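PDB 4E3E: MaoC domain protein dehydratase from Chloroflexus aurantiacus, which catalyses the reversible dehydration of (2R,3S)-beta-methylmalyl-CoA to mesaconyl-CoA in the glyoxylate assimilation cycle. Local coordinates for residues T24-T29 with F69-G74; G31-Y36 with A61-L66; F44-S49 with Q54-E59. All coordinates share one frame; numbering follows the deposited sequence.

Interaction 1: T24-T29 with F69-G74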
loop_
_atom_site.group_PDB
_atom_site.type_symbol
_atom_site.label_atom_id
_atom_site.label_comp_id
_atom_site.label_asym_id
_atom_site.label_seq_id
_atom_site.Cartn_x
_atom_site.Cartn_y
_atom_site.Cartn_z
ATOM N N THR A 24 -6.342 -16.547 13.100
ATOM C CA THR A 24 -6.448 -15.563 12.060
ATOM C C THR A 24 -6.627 -16.023 10.653
ATOM O O THR A 24 -5.832 -15.772 9.816
ATOM C CB THR A 24 -5.210 -14.654 12.069
ATOM O OG1 THR A 24 -4.761 -14.515 13.390
ATOM C CG2 THR A 24 -5.526 -13.328 11.521
ATOM N N PRO A 25 -7.732 -16.679 10.398
ATOM C CA PRO A 25 -8.117 -16.998 9.044
ATOM C C PRO A 25 -8.283 -15.721 8.246
ATOM O O PRO A 25 -8.647 -14.713 8.764
ATOM C CB PRO A 25 -9.440 -17.701 9.216
ATOM C CG PRO A 25 -9.944 -17.268 10.499
ATOM C CD PRO A 25 -8.777 -16.973 11.361
ATOM N N ARG A 26 -7.917 -15.768 6.985
ATOM C CA ARG A 26 -7.766 -14.580 6.217
ATOM C C ARG A 26 -8.475 -14.567 4.892
ATOM O O ARG A 26 -8.115 -15.291 4.024
ATOM C CB ARG A 26 -6.280 -14.411 5.973
ATOM C CG ARG A 26 -5.929 -13.263 5.084
ATOM C CD ARG A 26 -5.969 -11.973 5.845
ATOM N NE ARG A 26 -4.925 -11.075 5.431
ATOM C CZ ARG A 26 -4.930 -10.428 4.293
ATOM N NH1 ARG A 26 -5.940 -10.565 3.483
ATOM N NH2 ARG A 26 -3.939 -9.648 3.988
ATOM N N THR A 27 -9.427 -13.669 4.732
ATOM C CA THR A 27 -10.088 -13.437 3.446
ATOM C C THR A 27 -9.151 -12.624 2.568
ATOM O O THR A 27 -8.647 -11.573 2.988
ATOM C CB THR A 27 -11.422 -12.696 3.617
ATOM O OG1 THR A 27 -12.279 -13.474 4.448
ATOM C CG2 THR A 27 -12.106 -12.460 2.268
ATOM N N ILE A 28 -8.905 -13.120 1.358
ATOM C CA ILE A 28 -7.994 -12.458 0.438
ATOM C C ILE A 28 -8.794 -11.649 -0.572
ATOM O O ILE A 28 -9.746 -12.165 -1.201
ATOM C CB ILE A 28 -7.039 -13.462 -0.236
ATOM C CG1 ILE A 28 -6.224 -14.211 0.831
ATOM C CG2 ILE A 28 -6.089 -12.744 -1.190
ATOM C CD1 ILE A 28 -5.357 -15.326 0.266
ATOM N N THR A 29 -8.454 -10.368 -0.693
ATOM C CA THR A 29 -9.272 -9.468 -1.524
ATOM C C THR A 29 -8.471 -8.806 -2.631
ATOM O O THR A 29 -7.234 -8.925 -2.690
ATOM C CB THR A 29 -9.877 -8.332 -0.689
ATOM O OG1 THR A 29 -8.825 -7.442 -0.292
ATOM C CG2 THR A 29 -10.550 -8.873 0.560
ATOM N N PHE A 69 1.131 -18.491 -0.750
ATOM C CA PHE A 69 2.187 -19.071 0.081
ATOM C C PHE A 69 2.532 -18.236 1.328
ATOM O O PHE A 69 2.536 -18.780 2.449
ATOM C CB PHE A 69 3.417 -19.400 -0.759
ATOM C CG PHE A 69 4.573 -19.919 0.038
ATOM C CD1 PHE A 69 4.672 -21.275 0.349
ATOM C CD2 PHE A 69 5.554 -19.054 0.482
ATOM C CE1 PHE A 69 5.743 -21.754 1.084
ATOM C CE2 PHE A 69 6.630 -19.531 1.221
ATOM C CZ PHE A 69 6.719 -20.883 1.527
ATOM N N HIS A 70 2.815 -16.939 1.145
ATOM C CA HIS A 70 3.189 -16.066 2.269
ATOM C C HIS A 70 2.108 -15.904 3.311
ATOM O O HIS A 70 2.379 -15.806 4.498
ATOM C CB HIS A 70 3.644 -14.699 1.773
ATOM C CG HIS A 70 4.817 -14.760 0.830
ATOM N ND1 HIS A 70 5.868 -15.582 1.042
ATOM C CD2 HIS A 70 5.076 -14.082 -0.358
ATOM C CE1 HIS A 70 6.762 -15.431 0.044
ATOM N NE2 HIS A 70 6.278 -14.514 -0.812
ATOM N N ILE A 71 0.860 -15.897 2.871
ATOM C CA ILE A 71 -0.256 -15.834 3.806
ATOM C C ILE A 71 -0.384 -17.118 4.645
ATOM O O ILE A 71 -0.500 -17.037 5.873
ATOM C CB ILE A 71 -1.564 -15.439 3.092
ATOM C CG1 ILE A 71 -1.472 -13.949 2.691
ATOM C CG2 ILE A 71 -2.778 -15.681 4.000
ATOM C CD1 ILE A 71 -2.566 -13.483 1.769
ATOM N N VAL A 72 -0.348 -18.285 3.985
ATOM C CA VAL A 72 -0.357 -19.588 4.672
ATOM C C VAL A 72 0.839 -19.675 5.644
ATOM O O VAL A 72 0.676 -19.991 6.840
ATOM C CB VAL A 72 -0.387 -20.762 3.660
ATOM C CG1 VAL A 72 -0.091 -22.097 4.349
ATOM C CG2 VAL A 72 -1.764 -20.839 2.981
ATOM N N PHE A 73 2.025 -19.356 5.138
ATOM C CA PHE A 73 3.243 -19.312 5.966
ATOM C C PHE A 73 3.102 -18.361 7.149
ATOM O O PHE A 73 3.394 -18.736 8.294
ATOM C CB PHE A 73 4.453 -18.950 5.097
ATOM C CG PHE A 73 5.782 -18.941 5.825
ATOM C CD1 PHE A 73 6.144 -17.890 6.662
ATOM C CD2 PHE A 73 6.713 -19.968 5.609
ATOM C CE1 PHE A 73 7.403 -17.869 7.293
ATOM C CE2 PHE A 73 7.958 -19.948 6.226
ATOM C CZ PHE A 73 8.309 -18.898 7.076
ATOM N N GLY A 74 2.658 -17.134 6.884
ATOM C CA GLY A 74 2.492 -16.132 7.940
ATOM C C GLY A 74 1.633 -16.585 9.116
ATOM O O GLY A 74 1.977 -16.326 10.262
#

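Interaction 2: G31-Y36 with A61-L66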
loop_
_atom_site.group_PDB
_atom_site.type_symbol
_atom_site.label_atom_id
_atom_site.label_comp_id
_atom_site.label_asym_id
_atom_site.label_seq_id
_atom_site.Cartn_x
_atom_site.Cartn_y
_atom_site.Cartn_z
ATOM N N GLY A 31 -7.834 -5.842 -2.681
ATOM C CA GLY A 31 -6.860 -4.927 -2.032
ATOM C C GLY A 31 -5.531 -5.609 -1.794
ATOM O O GLY A 31 -4.443 -4.978 -1.890
ATOM N N ASP A 32 -5.596 -6.896 -1.446
ATOM C CA ASP A 32 -4.362 -7.686 -1.265
ATOM C C ASP A 32 -3.630 -7.850 -2.591
ATOM O O ASP A 32 -2.405 -7.722 -2.661
ATOM C CB ASP A 32 -4.670 -9.062 -0.650
ATOM C CG ASP A 32 -5.293 -8.941 0.714
ATOM O OD1 ASP A 32 -4.693 -8.262 1.599
ATOM O OD2 ASP A 32 -6.385 -9.512 0.904
ATOM N N VAL A 33 -4.391 -8.125 -3.640
ATOM C CA VAL A 33 -3.809 -8.243 -4.975
ATOM C C VAL A 33 -3.040 -6.983 -5.383
ATOM O O VAL A 33 -1.916 -7.081 -5.878
ATOM C CB VAL A 33 -4.884 -8.548 -6.012
ATOM C CG1 VAL A 33 -4.305 -8.450 -7.428
ATOM C CG2 VAL A 33 -5.473 -9.929 -5.744
ATOM N N ALA A 34 -3.640 -5.802 -5.180
ATOM C CA ALA A 34 -3.020 -4.570 -5.623
ATOM C C ALA A 34 -1.771 -4.265 -4.796
ATOM O O ALA A 34 -0.761 -3.831 -5.349
ATOM C CB ALA A 34 -4.008 -3.403 -5.560
ATOM N N LEU A 35 -1.839 -4.509 -3.481
ATOM C CA LEU A 35 -0.693 -4.309 -2.618
ATOM C C LEU A 35 0.497 -5.181 -3.025
ATOM O O LEU A 35 1.642 -4.700 -3.073
ATOM C CB LEU A 35 -1.070 -4.582 -1.153
ATOM C CG LEU A 35 -1.452 -3.343 -0.350
ATOM C CD1 LEU A 35 -2.079 -3.792 0.947
ATOM C CD2 LEU A 35 -0.235 -2.470 -0.059
ATOM N N TYR A 36 0.226 -6.458 -3.277
ATOM C CA TYR A 36 1.246 -7.420 -3.724
ATOM C C TYR A 36 1.892 -6.940 -5.041
ATOM O O TYR A 36 3.121 -6.925 -5.179
ATOM C CB TYR A 36 0.624 -8.831 -3.875
ATOM C CG TYR A 36 1.667 -9.905 -4.122
ATOM C CD1 TYR A 36 2.379 -10.465 -3.055
ATOM C CD2 TYR A 36 1.984 -10.323 -5.426
ATOM C CE1 TYR A 36 3.353 -11.436 -3.274
ATOM C CE2 TYR A 36 2.967 -11.289 -5.659
ATOM C CZ TYR A 36 3.655 -11.834 -4.576
ATOM O OH TYR A 36 4.638 -12.773 -4.768
ATOM N N ALA A 61 -9.036 -13.483 -12.556
ATOM C CA ALA A 61 -7.626 -13.603 -12.288
ATOM C C ALA A 61 -7.474 -14.222 -10.925
ATOM O O ALA A 61 -8.070 -13.791 -9.995
ATOM C CB ALA A 61 -6.970 -12.251 -12.328
ATOM N N PRO A 62 -6.643 -15.230 -10.826
ATOM C CA PRO A 62 -6.392 -15.885 -9.534
ATOM C C PRO A 62 -5.381 -15.092 -8.692
ATOM O O PRO A 62 -4.622 -14.308 -9.238
ATOM C CB PRO A 62 -5.758 -17.212 -9.949
ATOM C CG PRO A 62 -5.017 -16.866 -11.215
ATOM C CD PRO A 62 -5.891 -15.863 -11.929
ATOM N N ILE A 63 -5.389 -15.322 -7.378
ATOM C CA ILE A 63 -4.366 -14.820 -6.472
ATOM C C ILE A 63 -2.995 -15.424 -6.852
ATOM O O ILE A 63 -2.897 -16.614 -7.122
ATOM C CB ILE A 63 -4.728 -15.183 -4.991
ATOM C CG1 ILE A 63 -6.121 -14.669 -4.594
ATOM C CG2 ILE A 63 -3.683 -14.654 -4.010
ATOM C CD1 ILE A 63 -6.349 -13.183 -4.844
ATOM N N ASP A 64 -1.937 -14.609 -6.863
ATOM C CA ASP A 64 -0.600 -15.094 -7.090
ATOM C C ASP A 64 -0.275 -16.248 -6.117
ATOM O O ASP A 64 -0.477 -16.120 -4.899
ATOM C CB ASP A 64 0.405 -13.950 -6.848
ATOM C CG ASP A 64 1.806 -14.273 -7.362
ATOM O OD1 ASP A 64 2.277 -13.562 -8.278
ATOM O OD2 ASP A 64 2.444 -15.230 -6.846
ATOM N N SER A 65 0.265 -17.346 -6.650
ATOM C CA SER A 65 0.637 -18.517 -5.846
ATOM C C SER A 65 1.537 -18.142 -4.678
ATOM O O SER A 65 1.411 -18.704 -3.588
ATOM C CB SER A 65 1.356 -19.568 -6.702
ATOM O OG SER A 65 0.423 -20.347 -7.418
ATOM N N LEU A 66 2.455 -17.206 -4.897
ATOM C CA LEU A 66 3.338 -16.805 -3.803
ATOM C C LEU A 66 2.647 -15.933 -2.748
ATOM O O LEU A 66 3.014 -15.983 -1.564
ATOM C CB LEU A 66 4.588 -16.115 -4.334
ATOM C CG LEU A 66 5.505 -17.005 -5.137
ATOM C CD1 LEU A 66 6.722 -16.166 -5.497
ATOM C CD2 LEU A 66 5.924 -18.225 -4.317
#

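Interaction 3: F44-S49 with Q54-E59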
loop_
_atom_site.group_PDB
_atom_site.type_symbol
_atom_site.label_atom_id
_atom_site.label_comp_id
_atom_site.label_asym_id
_atom_site.label_seq_id
_atom_site.Cartn_x
_atom_site.Cartn_y
_atom_site.Cartn_z
ATOM N N PHE A 44 3.393 -10.904 -14.525
ATOM C CA PHE A 44 2.794 -12.120 -15.095
ATOM C C PHE A 44 1.340 -11.892 -15.446
ATOM O O PHE A 44 0.560 -11.396 -14.624
ATOM C CB PHE A 44 2.983 -13.328 -14.169
ATOM C CG PHE A 44 4.412 -13.788 -14.114
ATOM C CD1 PHE A 44 4.924 -14.610 -15.118
ATOM C CD2 PHE A 44 5.273 -13.318 -13.119
ATOM C CE1 PHE A 44 6.260 -14.999 -15.104
ATOM C CE2 PHE A 44 6.608 -13.706 -13.096
ATOM C CZ PHE A 44 7.107 -14.549 -14.092
ATOM N N ALA A 45 0.986 -12.221 -16.683
ATOM C CA ALA A 45 -0.313 -11.797 -17.229
ATOM C C ALA A 45 -1.504 -12.441 -16.543
ATOM O O ALA A 45 -2.578 -11.822 -16.416
ATOM C CB ALA A 45 -0.371 -12.006 -18.741
ATOM N N LEU A 46 -1.310 -13.676 -16.091
ATOM C CA LEU A 46 -2.372 -14.449 -15.419
ATOM C C LEU A 46 -2.956 -13.697 -14.200
ATOM O O LEU A 46 -4.166 -13.667 -14.018
ATOM C CB LEU A 46 -1.851 -15.842 -14.990
ATOM C CG LEU A 46 -2.902 -16.786 -14.386
ATOM C CD1 LEU A 46 -4.017 -17.025 -15.398
ATOM C CD2 LEU A 46 -2.284 -18.095 -13.910
ATOM N N THR A 47 -2.091 -13.079 -13.383
ATOM C CA THR A 47 -2.573 -12.437 -12.168
ATOM C C THR A 47 -3.025 -10.980 -12.405
ATOM O O THR A 47 -3.798 -10.451 -11.617
ATOM C CB THR A 47 -1.522 -12.485 -11.061
ATOM O OG1 THR A 47 -0.295 -12.012 -11.601
ATOM C CG2 THR A 47 -1.323 -13.944 -10.538
ATOM N N SER A 48 -2.567 -10.352 -13.497
ATOM C CA SER A 48 -2.854 -8.924 -13.766
ATOM C C SER A 48 -4.146 -8.657 -14.506
ATOM O O SER A 48 -4.688 -7.560 -14.417
ATOM C CB SER A 48 -1.722 -8.269 -14.540
ATOM O OG SER A 48 -0.641 -8.004 -13.663
ATOM N N SER A 49 -4.645 -9.646 -15.231
ATOM C CA SER A 49 -5.805 -9.441 -16.072
ATOM C C SER A 49 -6.892 -10.521 -15.930
ATOM O O SER A 49 -6.668 -11.699 -16.220
ATOM C CB SER A 49 -5.364 -9.301 -17.538
ATOM O OG SER A 49 -6.503 -9.293 -18.398
ATOM N N GLN A 54 -9.595 -15.462 -17.699
ATOM C CA GLN A 54 -10.831 -16.089 -18.193
ATOM C C GLN A 54 -10.667 -16.789 -19.535
ATOM O O GLN A 54 -11.311 -17.808 -19.780
ATOM C CB GLN A 54 -11.976 -15.083 -18.251
ATOM C CG GLN A 54 -12.488 -14.730 -16.865
ATOM C CD GLN A 54 -13.402 -13.529 -16.859
ATOM O OE1 GLN A 54 -13.430 -12.744 -17.805
ATOM N NE2 GLN A 54 -14.146 -13.366 -15.773
ATOM N N SER A 55 -9.796 -16.261 -20.397
ATOM C CA SER A 55 -9.540 -16.903 -21.689
ATOM C C SER A 55 -8.835 -18.254 -21.494
ATOM O O SER A 55 -8.785 -19.075 -22.411
ATOM C CB SER A 55 -8.709 -16.007 -22.598
ATOM O OG SER A 55 -7.357 -15.969 -22.145
ATOM N N LEU A 56 -8.291 -18.471 -20.299
ATOM C CA LEU A 56 -7.677 -19.748 -19.955
ATOM C C LEU A 56 -8.634 -20.635 -19.173
ATOM O O LEU A 56 -8.253 -21.718 -18.725
ATOM C CB LEU A 56 -6.382 -19.531 -19.171
ATOM C CG LEU A 56 -5.355 -18.639 -19.874
ATOM C CD1 LEU A 56 -4.079 -18.548 -19.045
ATOM C CD2 LEU A 56 -5.059 -19.106 -21.298
ATOM N N GLY A 57 -9.875 -20.180 -19.018
ATOM C CA GLY A 57 -10.928 -20.997 -18.404
ATOM C C GLY A 57 -11.063 -20.803 -16.895
ATOM O O GLY A 57 -11.775 -21.542 -16.253
ATOM N N LEU A 58 -10.374 -19.818 -16.328
ATOM C CA LEU A 58 -10.507 -19.493 -14.904
ATOM C C LEU A 58 -11.684 -18.548 -14.678
ATOM O O LEU A 58 -12.152 -17.895 -15.623
ATOM C CB LEU A 58 -9.211 -18.838 -14.373
ATOM C CG LEU A 58 -7.988 -19.765 -14.324
ATOM C CD1 LEU A 58 -6.763 -19.031 -13.817
ATOM C CD2 LEU A 58 -8.238 -21.026 -13.489
ATOM N N GLU A 59 -12.184 -18.469 -13.462
ATOM C CA GLU A 59 -13.288 -17.580 -13.140
ATOM C C GLU A 59 -12.934 -16.122 -13.305
ATOM O O GLU A 59 -13.728 -15.337 -13.739
ATOM C CB GLU A 59 -13.776 -17.816 -11.726
ATOM C CG GLU A 59 -14.199 -19.234 -11.418
ATOM C CD GLU A 59 -14.646 -19.424 -9.987
ATOM O OE1 GLU A 59 -15.065 -18.448 -9.357
ATOM O OE2 GLU A 59 -14.590 -20.557 -9.488
#

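Interaction 1: T24-T29 with F69-G74
Ile28 and Ile71 meet tip to tip, with the two CD1 methyls 3.7 Å apart, and this is where the contact between residues 24-29 and the helix is tight. Within 69-74, Ile71 alone touches residues 24-29. Its CG1 branch lies anti to the carbonyl carbon (chi1 -71°) and extends toward Ile28, while its CG2 branch faces Arg26. There the fit is looser: Ile71 CG2 lies 4.1 Å from Arg26 CG, and the two chains cross at about a right angle. Arg26 offers only its aliphatic root to the helix. The chain then bends at chi2 and chi3, and NH1 donates to Thr27 O (2.9 Å) from above the carbonyl plane, besides forming a salt bridge with Asp32; NH2 bonds to Leu224 O. A leucine in place of this arginine would probably leave the Asp32 carboxylate without its charged mate and Leu224 O without this donor. Between Arg26 and Ile28, the partly exposed Thr27 reaches Thr104 and the backbone of Thr50 of a second subunit instead. In this hot-dog fold, helix 65-80 lies on the sheet: Ile71 meets strand 19-27, Val72 strand 104-116, and Phe69 and Phe73 strand 138-149.

Interaction 2: G31-Y36 with A61-L66
Asp64 OD2 accepts from Leu66 N at 2.8 Å through its anti lone pair, an N-cap bond that opens helix 65-80, and both residues of this cap press on Tyr36. Asp64 CG stands anti to its own backbone N (chi1 -167°), which brings the carboxylate beside the phenol: OD1 lies 3.5 Å from Tyr36 CE2, the ring and carboxylate planes being 48° apart. Leu66 CB approaches the far end of the phenol, 3.4 Å from Tyr36 OH. That hydroxyl is hydrogen-bonded with Ser255 OG, so the polar end of the ring is satisfied although buried. One helical turn earlier the contact is purely apolar. A chi2 of -53° turns the end of Ile63 toward the valine, and Val33 CG2 and Ile63 CD1 lie 3.5 Å apart, tighter than usual for two methyls. Residues 62-65 probably line the substrate site, as in related enzymes, so helix 30-40 probably backs the pocket wall here. Around the contact, Leu66 packs on Ile254, Ser255 and Arg258 of helix 250-265, Asp32 and Leu35 touch helix 215-224, and Ile63 bonds through its backbone to Val99, beyond strand 84-95.

Interaction 3: F44-S49 with Q54-E59
Leu46 has the largest share of buried surface, and a single methyl of it does the touching. Its CD1 sits 3.8 Å from Leu58 CD1 and 4.0 Å from Leu56 CD1, so that one branch of the leucine meets the ends of two others. The side chain leaves the short helix 45-48 with CG anti to the backbone N (chi1 -175°), and a rotation about CB-CG then directs CD1 at the facing segment. Leu58 crosses Leu46 at about a right angle, while Leu56 comes at a slant. Both partners have CG anti to the carbonyl carbon and an extended second torsion, and they reach Leu46 with the ends of their side chains. Contact is made through methyl groups alone, consistent with the small area buried. What brings Leu56 and Leu58 to the same methyl is the end of helix 50-55, a Schellman motif: Gly57 takes a positive phi of 92°, where a side chain would jam against the preceding carbonyl oxygen, and Gly57 N bonds back to Gln54 O at 2.9 Å. The chain thus reverses direction between the two leucines. Across the turn, Gln54 NE2 donates to Glu59 O over 2.9 Å in a nearly straight bond (171°). The acceptor lies in the amide plane of Gln54, though the donor is tilted from the carbonyl plane of Glu59, and this bond ties the exit segment back to the helix. Ser49 caps the start of helix 50-55 through Phe52 N. Leu46 also packs on Pro62 and Tyr178, Leu56 on Tyr178, and Leu58 on Tyr100, whose hydroxyl is hydrogen-bonded to Glu59 N. Away from the leucines, Ser48 OG bonds with Gln226 NE2 of a third subunit.

The three contacts are nested along the chain, interaction 3 within the loop closed by interaction 2 and that within the loop closed by interaction 1. Interactions 1 and 2, with centres 11 Å apart, are joined by the Arg26-Asp32 salt bridge, 2.8 Å from NH1 to OD2, and Ile28 CG2 packs 3.7 Å from Ile63 CD1. Interactions 2 and 3, centres 12 Å apart, meet where Pro62 CD lies 3.5 Å from Leu46 O. Interactions 1 and 3, about 21 Å apart between centres, do not touch. Of the probable substrate-site residues, Ile63 packs on Ile28 and Pro62 on Leu46; the Leu58 side chain is about 4 Å from that of Val98, probably another residue of the site.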